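Local coordinates for protein probable mannosyltransferase KTR4 (Saccharomyces cerevisiae, PDB 5A07) that belongs to a mannosyltransferase family with a GT-A fold and holds guanosine-5'-diphosphate and a manganese ion in its pocket, at residues Asp90-Ser95 / Phe246-Lys251; Asn252-Gly257 / Glu428-Met433; Thr271-Thr276 / Arg358-Ala363; Asp278-His283 / Ala363-Lys368. All coordinates share one frame; numbering follows the deposited sequence.

Overall arrangement
Contacts 3 and 4 are the core pair: both join helix 272-282 to helix 354-365, share A363, and have centres only 8 Å apart. Across both interfaces the chemistry is almost wholly apolar, with no hydrogen bond between the facing segments; the one polar atom that touches across is T276 OG1. Contact 1 lies at the surface, where a loop rides on helix 245-251 and a polar amide meets the aliphatic part of a lysine. Contact 2, partly buried, ties the stretch that follows this helix to the C-terminal end through a water. Contacts 1 and 2 meet at the end of helix 245-251. Contact 2 reaches the helical pair as well, since Y256 and I255 pack on L362 and I255 on A366.

Contact 1. Residues Asp90-Ser95 / Phe246-Lys251; sequences DNLVRS and FQFMNK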
loop_
_atom_site.group_PDB
_atom_site.type_symbol
_atom_site.label_atom_id
_atom_site.label_comp_id
_atom_site.label_asym_id
_atom_site.label_seq_id
_atom_site.Cartn_x
_atom_site.Cartn_y
_atom_site.Cartn_z
ATOM N N ASP B 90 -20.477 14.008 5.840
ATOM C CA ASP B 90 -21.704 14.513 5.193
ATOM C C ASP B 90 -21.467 14.932 3.715
ATOM O O ASP B 90 -22.362 15.442 3.066
ATOM C CB ASP B 90 -22.308 15.678 6.021
ATOM C CG ASP B 90 -21.295 16.808 6.278
ATOM O OD1 ASP B 90 -20.268 16.915 5.550
ATOM O OD2 ASP B 90 -21.519 17.594 7.220
ATOM N N ASN B 91 -20.272 14.733 3.202
ATOM C CA ASN B 91 -19.928 15.307 1.934
ATOM C C ASN B 91 -19.799 14.256 0.799
ATOM O O ASN B 91 -19.093 14.496 -0.147
ATOM C CB ASN B 91 -18.643 16.123 2.144
ATOM C CG ASN B 91 -17.464 15.307 2.731
ATOM O OD1 ASN B 91 -17.262 14.126 2.463
ATOM N ND2 ASN B 91 -16.606 16.003 3.444
ATOM N N LEU B 92 -20.360 13.051 0.963
ATOM C CA LEU B 92 -20.142 11.970 -0.029
ATOM C C LEU B 92 -20.725 12.325 -1.387
ATOM O O LEU B 92 -21.840 12.847 -1.456
ATOM C CB LEU B 92 -20.759 10.663 0.470
ATOM C CG LEU B 92 -20.081 10.058 1.721
ATOM C CD1 LEU B 92 -20.706 8.740 2.050
ATOM C CD2 LEU B 92 -18.575 9.906 1.528
ATOM N N VAL B 93 -20.020 11.990 -2.465
ATOM C CA VAL B 93 -20.466 12.325 -3.812
ATOM C C VAL B 93 -21.056 11.064 -4.418
ATOM O O VAL B 93 -20.388 10.022 -4.551
ATOM C CB VAL B 93 -19.304 12.822 -4.652
ATOM C CG1 VAL B 93 -19.670 12.963 -6.127
ATOM C CG2 VAL B 93 -18.739 14.125 -4.062
ATOM N N ARG B 94 -22.327 11.123 -4.744
ATOM C CA ARG B 94 -23.066 9.964 -5.264
ATOM C C ARG B 94 -23.002 9.908 -6.799
ATOM O O ARG B 94 -22.714 10.896 -7.459
ATOM C CB ARG B 94 -24.560 10.044 -4.855
ATOM C CG ARG B 94 -24.823 10.159 -3.372
ATOM C CD ARG B 94 -24.196 9.000 -2.639
ATOM N NE ARG B 94 -24.437 9.036 -1.201
ATOM C CZ ARG B 94 -24.046 8.079 -0.368
ATOM N NH1 ARG B 94 -23.349 7.042 -0.830
ATOM N NH2 ARG B 94 -24.330 8.162 0.919
ATOM N N SER B 95 -23.325 8.736 -7.335
ATOM C CA SER B 95 -23.296 8.474 -8.758
ATOM C C SER B 95 -24.198 9.514 -9.394
ATOM O O SER B 95 -25.292 9.694 -8.894
ATOM C CB SER B 95 -23.950 7.129 -8.998
ATOM O OG SER B 95 -23.801 6.815 -10.368
ATOM N N PHE B 246 -12.237 8.823 -5.017
ATOM C CA PHE B 246 -11.285 9.950 -5.183
ATOM C C PHE B 246 -11.825 11.252 -4.615
ATOM O O PHE B 246 -11.082 12.011 -3.975
ATOM C CB PHE B 246 -10.878 10.142 -6.642
ATOM C CG PHE B 246 -10.214 8.969 -7.286
ATOM C CD1 PHE B 246 -9.252 8.247 -6.654
ATOM C CD2 PHE B 246 -10.466 8.663 -8.601
ATOM C CE1 PHE B 246 -8.583 7.233 -7.288
ATOM C CE2 PHE B 246 -9.804 7.604 -9.230
ATOM C CZ PHE B 246 -8.855 6.895 -8.554
ATOM N N GLN B 247 -13.080 11.526 -4.817
ATOM C CA GLN B 247 -13.674 12.776 -4.256
ATOM C C GLN B 247 -13.741 12.703 -2.734
ATOM O O GLN B 247 -13.597 13.722 -2.093
ATOM C CB GLN B 247 -15.081 13.107 -4.854
ATOM C CG GLN B 247 -15.047 13.396 -6.348
ATOM C CD GLN B 247 -14.390 14.728 -6.731
ATOM O OE1 GLN B 247 -13.493 15.181 -6.083
ATOM N NE2 GLN B 247 -14.871 15.342 -7.812
ATOM N N PHE B 248 -13.991 11.513 -2.155
ATOM C CA PHE B 248 -13.913 11.358 -0.734
ATOM C C PHE B 248 -12.536 11.702 -0.215
ATOM O O PHE B 248 -12.372 12.451 0.771
ATOM C CB PHE B 248 -14.319 9.945 -0.311
ATOM C CG PHE B 248 -13.947 9.620 1.080
ATOM C CD1 PHE B 248 -14.772 9.975 2.125
ATOM C CD2 PHE B 248 -12.731 8.977 1.360
ATOM C CE1 PHE B 248 -14.417 9.742 3.453
ATOM C CE2 PHE B 248 -12.370 8.690 2.685
ATOM C CZ PHE B 248 -13.202 9.097 3.739
ATOM N N MET B 249 -11.519 11.235 -0.915
ATOM C CA MET B 249 -10.121 11.515 -0.499
ATOM C C MET B 249 -9.861 13.031 -0.518
ATOM O O MET B 249 -9.254 13.607 0.400
ATOM C CB MET B 249 -9.092 10.869 -1.440
ATOM C CG MET B 249 -9.136 9.374 -1.679
ATOM S SD MET B 249 -8.757 8.519 -0.213
ATOM C CE MET B 249 -6.942 8.623 -0.261
ATOM N N ASN B 250 -10.243 13.636 -1.605
ATOM C CA ASN B 250 -9.992 15.044 -1.799
ATOM C C ASN B 250 -10.754 15.886 -0.771
ATOM O O ASN B 250 -10.171 16.760 -0.108
ATOM C CB ASN B 250 -10.432 15.456 -3.205
ATOM C CG ASN B 250 -9.921 16.811 -3.556
ATOM O OD1 ASN B 250 -8.758 16.995 -3.814
ATOM N ND2 ASN B 250 -10.779 17.777 -3.450
ATOM N N LYS B 251 -12.058 15.641 -0.638
ATOM C CA LYS B 251 -12.862 16.395 0.266
ATOM C C LYS B 251 -12.479 16.212 1.740
ATOM O O LYS B 251 -12.741 17.089 2.529
ATOM C CB LYS B 251 -14.345 16.076 0.061
ATOM C CG LYS B 251 -15.268 17.110 0.597
ATOM C CD LYS B 251 -15.209 18.450 -0.170
ATOM C CE LYS B 251 -15.790 19.608 0.654
ATOM N NZ LYS B 251 -17.215 19.339 0.996
#
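L92 and F248 lie side by side, pointing the same way, where the loop 90-95 passes helix 245-251; L92 CD2 comes obliquely to the ring at F248 CD1, 3.9 Å off. Next along the loop, V93 CG2 rests on Q247 CB, also at 3.9 Å, while the bent Q247 chain carries its amide away to the carbonyl of L99. In GT-A terms this helix packs on the central mixed sheet and leads into strand 256-262, with the loop 90-95 laid over its outer side; backbone bonds between V93 and D244 fix the loop just ahead of the helix. F248 is buried and also meets H372 edge-to-face. The mixed polar-aliphatic part belongs to N91 and K251. With chi1 at 56°, N91 CG stands between its own backbone N and carbonyl carbon, which swings the amide across the lysine chain. N91 ND2 reaches K251 CG at 3.3 Å, a van der Waals touch, and K251 NZ curls back to within 3.7 Å of N91 CB. The other end of the amide, N91 OD1, accepts a hydrogen bond from N252 ND2, which also binds F248 O.

Contact 2. Residues Asn252-Gly257 / Glu428-Met433; sequences NDKIYG and EEELEM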
loop_
_atom_site.group_PDB
_atom_site.type_symbol
_atom_site.label_atom_id
_atom_site.label_comp_id
_atom_site.label_asym_id
_atom_site.label_seq_id
_atom_site.Cartn_x
_atom_site.Cartn_y
_atom_site.Cartn_z
ATOM N N ASN B 252 -11.888 15.092 2.133
ATOM C CA ASN B 252 -11.516 14.851 3.518
ATOM C C ASN B 252 -10.005 14.883 3.781
ATOM O O ASN B 252 -9.533 14.390 4.785
ATOM C CB ASN B 252 -12.194 13.559 3.988
ATOM C CG ASN B 252 -13.705 13.684 3.962
ATOM O OD1 ASN B 252 -14.296 14.262 4.861
ATOM N ND2 ASN B 252 -14.349 13.282 2.839
ATOM N N ASP B 253 -9.261 15.434 2.828
ATOM C CA ASP B 253 -7.812 15.620 2.913
ATOM C C ASP B 253 -7.033 14.362 3.230
ATOM O O ASP B 253 -6.100 14.368 4.008
ATOM C CB ASP B 253 -7.474 16.780 3.891
ATOM C CG ASP B 253 -7.991 18.141 3.351
ATOM O OD1 ASP B 253 -7.927 18.351 2.120
ATOM O OD2 ASP B 253 -8.494 18.937 4.142
ATOM N N LYS B 254 -7.378 13.265 2.540
ATOM C CA LYS B 254 -6.647 12.058 2.648
ATOM C C LYS B 254 -5.698 11.904 1.493
ATOM O O LYS B 254 -6.075 12.054 0.334
ATOM C CB LYS B 254 -7.593 10.853 2.708
ATOM C CG LYS B 254 -8.697 11.016 3.719
ATOM C CD LYS B 254 -8.191 11.181 5.126
ATOM C CE LYS B 254 -9.404 11.256 6.073
ATOM N NZ LYS B 254 -8.822 11.541 7.392
ATOM N N ILE B 255 -4.470 11.567 1.819
ATOM C CA ILE B 255 -3.468 11.363 0.783
ATOM C C ILE B 255 -3.232 9.907 0.421
ATOM O O ILE B 255 -2.499 9.616 -0.498
ATOM C CB ILE B 255 -2.119 11.972 1.193
ATOM C CG1 ILE B 255 -1.538 11.307 2.412
ATOM C CG2 ILE B 255 -2.293 13.515 1.334
ATOM C CD1 ILE B 255 -0.047 11.600 2.687
ATOM N N TYR B 256 -3.814 8.986 1.206
ATOM C CA TYR B 256 -3.507 7.587 0.987
ATOM C C TYR B 256 -4.643 6.752 1.566
ATOM O O TYR B 256 -5.170 7.067 2.641
ATOM C CB TYR B 256 -2.190 7.218 1.620
ATOM C CG TYR B 256 -1.655 5.852 1.171
ATOM C CD1 TYR B 256 -1.035 5.713 -0.065
ATOM C CD2 TYR B 256 -1.773 4.747 1.947
ATOM C CE1 TYR B 256 -0.566 4.489 -0.491
ATOM C CE2 TYR B 256 -1.259 3.515 1.528
ATOM C CZ TYR B 256 -0.649 3.420 0.308
ATOM O OH TYR B 256 -0.155 2.226 -0.115
ATOM N N GLY B 257 -5.013 5.721 0.832
ATOM C CA GLY B 257 -5.997 4.755 1.257
ATOM C C GLY B 257 -5.491 3.336 1.143
ATOM O O GLY B 257 -4.861 2.960 0.116
ATOM N N GLU B 428 -9.677 9.688 17.407
ATOM C CA GLU B 428 -11.167 9.630 17.509
ATOM C C GLU B 428 -11.832 9.843 16.125
ATOM O O GLU B 428 -12.744 9.126 15.780
ATOM C CB GLU B 428 -11.750 10.654 18.574
ATOM C CG GLU B 428 -11.380 12.092 18.294
ATOM C CD GLU B 428 -11.234 13.095 19.505
ATOM O OE1 GLU B 428 -10.274 12.949 20.297
ATOM O OE2 GLU B 428 -12.044 14.084 19.566
ATOM N N GLU B 429 -11.316 10.758 15.327
ATOM C CA GLU B 429 -11.966 11.115 14.073
ATOM C C GLU B 429 -11.818 9.906 13.086
ATOM O O GLU B 429 -12.691 9.609 12.290
ATOM C CB GLU B 429 -11.362 12.383 13.502
ATOM C CG GLU B 429 -11.422 13.608 14.449
ATOM C CD GLU B 429 -10.160 13.846 15.416
ATOM O OE1 GLU B 429 -9.387 12.901 15.830
ATOM O OE2 GLU B 429 -9.930 15.038 15.810
ATOM N N GLU B 430 -10.730 9.170 13.182
ATOM C CA GLU B 430 -10.577 7.944 12.317
ATOM C C GLU B 430 -11.387 6.798 12.900
ATOM O O GLU B 430 -12.084 6.091 12.198
ATOM C CB GLU B 430 -9.121 7.554 12.185
ATOM C CG GLU B 430 -8.253 8.509 11.419
ATOM C CD GLU B 430 -7.925 9.806 12.232
ATOM O OE1 GLU B 430 -7.366 9.629 13.324
ATOM O OE2 GLU B 430 -8.199 10.943 11.729
ATOM N N LEU B 431 -11.283 6.620 14.203
ATOM C CA LEU B 431 -11.954 5.513 14.840
ATOM C C LEU B 431 -13.434 5.613 14.618
ATOM O O LEU B 431 -14.066 4.536 14.567
ATOM C CB LEU B 431 -11.702 5.433 16.372
ATOM C CG LEU B 431 -10.288 5.186 16.792
ATOM C CD1 LEU B 431 -10.141 5.423 18.308
ATOM C CD2 LEU B 431 -9.877 3.741 16.486
ATOM N N GLU B 432 -13.992 6.815 14.512
ATOM C CA GLU B 432 -15.442 7.009 14.357
ATOM C C GLU B 432 -15.935 7.275 12.948
ATOM O O GLU B 432 -17.090 7.592 12.684
ATOM C CB GLU B 432 -15.908 8.070 15.371
ATOM C CG GLU B 432 -15.576 7.553 16.828
ATOM C CD GLU B 432 -15.944 8.542 17.987
ATOM O OE1 GLU B 432 -16.748 9.485 17.746
ATOM O OE2 GLU B 432 -15.464 8.363 19.137
ATOM N N MET B 433 -15.048 7.013 11.989
ATOM C CA MET B 433 -15.299 7.335 10.589
ATOM C C MET B 433 -16.261 6.290 9.975
ATOM O O MET B 433 -16.925 6.572 9.000
ATOM C CB MET B 433 -13.963 7.350 9.889
ATOM C CG MET B 433 -13.974 7.489 8.449
ATOM S SD MET B 433 -14.652 9.008 7.894
ATOM C CE MET B 433 -13.147 9.976 7.942
HETATM O O HOH W 1 -10.488 10.582 9.604
#
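The ammonium of K254 is gripped by at least two oxygens: K254 NZ donates to a water at 2.9 Å and also to the carbonyl oxygen of S369. The same water donates a hydrogen bond to E430 OE2, 3.1 Å away, so the lysine and the glutamate of helix 428-431 are joined through it. Directly, K254 NZ and E430 OE2 are 4.4 Å apart, too far for a salt bridge, though their opposite charges probably still attract. The glutamate's second oxygen, E430 OE1, is hydrogen-bonded to S427 OG, so both carboxylate oxygens have a hydrogen-bond partner. K254 bends at chi2 (-61°) and is extended beyond it, which carries the ammonium across to the C-terminal segment. The aliphatic end of the lysine is used too: K254 CE comes 4.4 Å from M433 CE, a loose touch. M433, set with CG anti to its backbone N (chi1 173°), also packs on H372 of strand 371-373, and its backbone is hydrogen-bonded to that of K88. Just before K254 the chain turns out of helix 245-251. D253, with positive phi, is the C-prime residue of a Schellman motif, closed by K254 N to M249 O and D253 N to N250 O, that ends the helix ahead of strand 256-262 in the mixed sheet of the GT-A fold.

Contact 3. Residues Thr271-Thr276 / Arg358-Ala363; sequences TLWTST and RSLALA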
loop_
_atom_site.group_PDB
_atom_site.type_symbol
_atom_site.label_atom_id
_atom_site.label_comp_id
_atom_site.label_asym_id
_atom_site.label_seq_id
_atom_site.Cartn_x
_atom_site.Cartn_y
_atom_site.Cartn_z
ATOM N N THR B 271 18.790 -3.653 5.456
ATOM C CA THR B 271 19.252 -2.301 5.736
ATOM C C THR B 271 18.340 -1.164 5.341
ATOM O O THR B 271 18.736 -0.021 5.365
ATOM C CB THR B 271 20.651 -2.001 5.098
ATOM O OG1 THR B 271 20.574 -1.991 3.649
ATOM C CG2 THR B 271 21.701 -3.029 5.600
ATOM N N LEU B 272 17.082 -1.413 5.059
ATOM C CA LEU B 272 16.217 -0.314 4.640
ATOM C C LEU B 272 15.924 0.714 5.785
ATOM O O LEU B 272 16.003 1.911 5.603
ATOM C CB LEU B 272 14.911 -0.871 4.043
ATOM C CG LEU B 272 13.833 0.172 3.735
ATOM C CD1 LEU B 272 14.281 1.185 2.711
ATOM C CD2 LEU B 272 12.614 -0.629 3.217
ATOM N N TRP B 273 15.632 0.207 6.951
ATOM C CA TRP B 273 15.401 1.082 8.130
ATOM C C TRP B 273 16.672 1.873 8.495
ATOM O O TRP B 273 16.629 3.060 8.702
ATOM C CB TRP B 273 14.994 0.205 9.350
ATOM C CG TRP B 273 14.780 1.008 10.598
ATOM C CD1 TRP B 273 15.625 1.090 11.671
ATOM C CD2 TRP B 273 13.712 1.941 10.844
ATOM N NE1 TRP B 273 15.136 1.999 12.579
ATOM C CE2 TRP B 273 13.943 2.504 12.112
ATOM C CE3 TRP B 273 12.557 2.303 10.138
ATOM C CZ2 TRP B 273 13.095 3.461 12.673
ATOM C CZ3 TRP B 273 11.698 3.242 10.684
ATOM C CH2 TRP B 273 11.945 3.795 11.963
ATOM N N THR B 274 17.804 1.197 8.605
ATOM C CA THR B 274 19.053 1.908 9.046
ATOM C C THR B 274 19.407 2.965 8.045
ATOM O O THR B 274 19.729 4.082 8.413
ATOM C CB THR B 274 20.212 0.927 9.332
ATOM O OG1 THR B 274 20.389 0.040 8.233
ATOM C CG2 THR B 274 19.830 0.016 10.475
ATOM N N SER B 275 19.243 2.678 6.752
ATOM C CA SER B 275 19.464 3.723 5.751
ATOM C C SER B 275 18.456 4.843 5.842
ATOM O O SER B 275 18.765 6.018 5.631
ATOM C CB SER B 275 19.441 3.163 4.315
ATOM O OG SER B 275 20.351 2.113 4.189
ATOM N N THR B 276 17.201 4.482 6.121
ATOM C CA THR B 276 16.172 5.487 6.184
ATOM C C THR B 276 16.402 6.380 7.409
ATOM O O THR B 276 16.193 7.591 7.339
ATOM C CB THR B 276 14.794 4.803 6.286
ATOM O OG1 THR B 276 14.485 4.054 5.093
ATOM C CG2 THR B 276 13.711 5.837 6.527
ATOM N N ARG B 358 7.131 2.767 0.350
ATOM C CA ARG B 358 6.003 3.731 0.379
ATOM C C ARG B 358 5.549 3.997 1.822
ATOM O O ARG B 358 5.248 5.153 2.188
ATOM C CB ARG B 358 4.806 3.143 -0.434
ATOM C CG ARG B 358 3.567 4.002 -0.449
ATOM C CD ARG B 358 3.442 4.741 -1.741
ATOM N NE ARG B 358 3.091 3.835 -2.844
ATOM C CZ ARG B 358 3.851 3.608 -3.912
ATOM N NH1 ARG B 358 5.031 4.254 -4.070
ATOM N NH2 ARG B 358 3.411 2.789 -4.853
ATOM N N SER B 359 5.489 2.931 2.611
ATOM C CA SER B 359 4.927 2.969 3.977
ATOM C C SER B 359 5.849 3.761 4.935
ATOM O O SER B 359 5.359 4.551 5.732
ATOM C CB SER B 359 4.722 1.563 4.540
ATOM O OG SER B 359 3.784 0.849 3.755
ATOM N N LEU B 360 7.157 3.626 4.763
ATOM C CA LEU B 360 8.109 4.429 5.592
ATOM C C LEU B 360 7.998 5.899 5.313
ATOM O O LEU B 360 7.924 6.729 6.213
ATOM C CB LEU B 360 9.574 3.959 5.375
ATOM C CG LEU B 360 9.846 2.651 6.020
ATOM C CD1 LEU B 360 11.143 2.034 5.489
ATOM C CD2 LEU B 360 9.985 2.788 7.517
ATOM N N ALA B 361 7.883 6.232 4.028
ATOM C CA ALA B 361 7.704 7.598 3.636
ATOM C C ALA B 361 6.398 8.180 4.179
ATOM O O ALA B 361 6.378 9.320 4.671
ATOM C CB ALA B 361 7.740 7.760 2.151
ATOM N N LEU B 362 5.306 7.441 4.017
ATOM C CA LEU B 362 4.029 7.929 4.526
ATOM C C LEU B 362 4.081 8.121 6.077
ATOM O O LEU B 362 3.554 9.048 6.615
ATOM C CB LEU B 362 2.929 6.943 4.136
ATOM C CG LEU B 362 2.487 6.997 2.694
ATOM C CD1 LEU B 362 1.706 5.703 2.403
ATOM C CD2 LEU B 362 1.611 8.211 2.435
ATOM N N ALA B 363 4.664 7.178 6.778
ATOM C CA ALA B 363 4.644 7.219 8.232
ATOM C C ALA B 363 5.568 8.350 8.781
ATOM O O ALA B 363 5.275 8.946 9.818
ATOM C CB ALA B 363 5.098 5.882 8.768
#
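L360 carries this contact for its segment: CG lies beside its backbone N (chi1 -73°), which turns the two methyls toward different partners on helix 272-282. L360 CD1 meets L272 tip to tip, 3.7 Å from L272 CG. The other methyl, L360 CD2, comes up to the edge of the W273 indole near the ring plane, 3.6 Å from W273 CZ3, the two side chains crossing at about a right angle. T276 completes the snug part, with T276 OG1 at 3.9 Å from L360 CD1. That hydroxyl donates to L272 O at 2.7 Å, 38° out of the carbonyl plane, while T276 N reaches the same oxygen from the opposite face. T276 OG1 is also hydrogen-bonded with Y337 OH. Beside the mixed sheet of this GT-A-type domain, two helices pack on each other: helix 354-365 touches strand 256-262 through L362, and helix 272-282 lies farther out. Their axes are 11.8 Å apart with a -37° crossing, and L360, L272 and W273 span most of the gap. Toward solvent the contact gives way: T271 and T274 are partly exposed and lie away from helix 354-365, T274 OG1 making a weak bond to T271 O, and T271 OG1 pairing with E350.

Contact 4. Residues Asp278-His283 / Ala363-Lys368; sequences DFVEEH and ALFADK
F279 and F365 meet because their first torsions send the rings at each other: F279 has CG anti to its backbone N (chi1 173°), whereas F365 has CG beside its N (chi1 -48°), which swings its ring over to the facing helix. F365 CZ arrives at the edge of the F279 ring, near its plane, 3.6 Å from F279 CE2. V280 fills in alongside. Its CG2 branch touches both neighbours at once, 4.1 Å from L364 CD1 and 4.2 Å from F365 CE1, and it lies at the edge of the F365 ring, near the ring plane. L364, the residue before F365, also backs this ring, L364 CB standing 3.6 Å above one face, toward the rim. The F279 ring is flanked in turn by H283, whose CD2 sits 3.5 Å above a face; at this point helix 272-282 is ending, and the N-H of H283 makes only weak bonds to F279 O and V280 O. All four side chains that touch are buried, and carbon meets carbon throughout. Around them, helix 332-344 closes over F279 with Y337 and Y340 and over F365 with P333; helix 43-53 covers V280 with M50 and L364 with L53, and helix 293-297 lies against L364 through F293 and L296.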
loop_
_atom_site.group_PDB
_atom_site.type_symbol
_atom_site.label_atom_id
_atom_site.label_comp_id
_atom_site.label_asym_id
_atom_site.label_seq_id
_atom_site.Cartn_x
_atom_site.Cartn_y
_atom_site.Cartn_z
ATOM N N ASP B 278 19.424 7.158 8.596
ATOM C CA ASP B 278 20.511 8.053 8.139
ATOM C C ASP B 278 19.901 9.161 7.327
ATOM O O ASP B 278 20.208 10.315 7.541
ATOM C CB ASP B 278 21.558 7.321 7.279
ATOM C CG ASP B 278 22.428 6.355 8.077
ATOM O OD1 ASP B 278 22.527 6.519 9.299
ATOM O OD2 ASP B 278 22.959 5.394 7.493
ATOM N N PHE B 279 18.966 8.854 6.415
ATOM C CA PHE B 279 18.374 9.939 5.644
ATOM C C PHE B 279 17.634 10.939 6.520
ATOM O O PHE B 279 17.717 12.151 6.313
ATOM C CB PHE B 279 17.396 9.350 4.578
ATOM C CG PHE B 279 16.606 10.370 3.844
ATOM C CD1 PHE B 279 17.129 10.991 2.721
ATOM C CD2 PHE B 279 15.320 10.635 4.190
ATOM C CE1 PHE B 279 16.383 11.954 2.031
ATOM C CE2 PHE B 279 14.566 11.580 3.512
ATOM C CZ PHE B 279 15.089 12.204 2.404
ATOM N N VAL B 280 16.881 10.426 7.482
ATOM C CA VAL B 280 16.103 11.301 8.380
ATOM C C VAL B 280 17.019 12.192 9.258
ATOM O O VAL B 280 16.699 13.341 9.461
ATOM C CB VAL B 280 15.156 10.451 9.271
ATOM C CG1 VAL B 280 14.684 11.211 10.467
ATOM C CG2 VAL B 280 13.962 9.962 8.452
ATOM N N GLU B 281 18.120 11.638 9.777
ATOM C CA GLU B 281 19.119 12.461 10.520
ATOM C C GLU B 281 19.600 13.610 9.643
ATOM O O GLU B 281 19.684 14.704 10.120
ATOM C CB GLU B 281 20.280 11.591 11.078
ATOM C CG GLU B 281 19.910 10.894 12.401
ATOM C CD GLU B 281 20.339 9.409 12.542
ATOM O OE1 GLU B 281 21.371 8.982 11.923
ATOM O OE2 GLU B 281 19.620 8.646 13.271
ATOM N N GLU B 282 19.856 13.389 8.351
ATOM C CA GLU B 282 20.250 14.480 7.432
ATOM C C GLU B 282 19.132 15.432 7.044
ATOM O O GLU B 282 19.399 16.518 6.611
ATOM C CB GLU B 282 20.875 13.922 6.134
ATOM C CG GLU B 282 22.159 13.121 6.353
ATOM C CD GLU B 282 22.565 12.293 5.106
ATOM O OE1 GLU B 282 22.400 12.791 3.970
ATOM O OE2 GLU B 282 23.025 11.133 5.241
ATOM N N HIS B 283 17.863 15.032 7.162
ATOM C CA HIS B 283 16.764 15.913 6.793
ATOM C C HIS B 283 15.618 15.911 7.792
ATOM O O HIS B 283 14.476 15.567 7.431
ATOM C CB HIS B 283 16.169 15.475 5.455
ATOM C CG HIS B 283 17.157 15.438 4.357
ATOM N ND1 HIS B 283 17.420 16.541 3.576
ATOM C CD2 HIS B 283 17.972 14.459 3.927
ATOM C CE1 HIS B 283 18.356 16.243 2.706
ATOM N NE2 HIS B 283 18.706 14.987 2.896
ATOM N N ALA B 363 4.664 7.178 6.778
ATOM C CA ALA B 363 4.644 7.219 8.232
ATOM C C ALA B 363 5.568 8.350 8.781
ATOM O O ALA B 363 5.275 8.946 9.818
ATOM C CB ALA B 363 5.098 5.882 8.768
ATOM N N LEU B 364 6.674 8.611 8.085
ATOM C CA LEU B 364 7.671 9.583 8.564
ATOM C C LEU B 364 7.356 10.987 8.099
ATOM O O LEU B 364 7.573 11.959 8.872
ATOM C CB LEU B 364 9.070 9.196 8.085
ATOM C CG LEU B 364 9.544 7.926 8.758
ATOM C CD1 LEU B 364 10.758 7.416 8.046
ATOM C CD2 LEU B 364 9.842 8.117 10.222
ATOM N N PHE B 365 6.797 11.156 6.887
ATOM C CA PHE B 365 6.755 12.464 6.244
ATOM C C PHE B 365 5.394 13.025 6.109
ATOM O O PHE B 365 5.253 14.063 5.497
ATOM C CB PHE B 365 7.458 12.463 4.861
ATOM C CG PHE B 365 8.834 11.815 4.869
ATOM C CD1 PHE B 365 9.717 12.063 5.901
ATOM C CD2 PHE B 365 9.239 11.024 3.843
ATOM C CE1 PHE B 365 10.985 11.464 5.949
ATOM C CE2 PHE B 365 10.468 10.394 3.865
ATOM C CZ PHE B 365 11.356 10.614 4.928
ATOM N N ALA B 366 4.383 12.370 6.692
ATOM C CA ALA B 366 2.994 12.810 6.591
ATOM C C ALA B 366 2.304 12.598 7.917
ATOM O O ALA B 366 2.710 11.762 8.719
ATOM C CB ALA B 366 2.231 12.049 5.525
ATOM N N ASP B 367 1.245 13.355 8.097
ATOM C CA ASP B 367 0.404 13.272 9.247
ATOM C C ASP B 367 -0.432 11.997 9.152
ATOM O O ASP B 367 -1.182 11.815 8.207
ATOM C CB ASP B 367 -0.589 14.461 9.238
ATOM C CG ASP B 367 -1.438 14.520 10.491
ATOM O OD1 ASP B 367 -1.875 13.487 11.076
ATOM O OD2 ASP B 367 -1.719 15.642 10.952
ATOM N N LYS B 368 -0.361 11.149 10.162
ATOM C CA LYS B 368 -1.010 9.866 10.093
ATOM C C LYS B 368 -2.560 9.918 9.962
ATOM O O LYS B 368 -3.176 8.915 9.504
ATOM C CB LYS B 368 -0.599 8.997 11.250
ATOM C CG LYS B 368 -1.172 9.451 12.585
ATOM C CD LYS B 368 -0.326 8.807 13.665
ATOM C CE LYS B 368 -1.057 8.717 14.981
ATOM N NZ LYS B 368 -0.981 9.962 15.626
#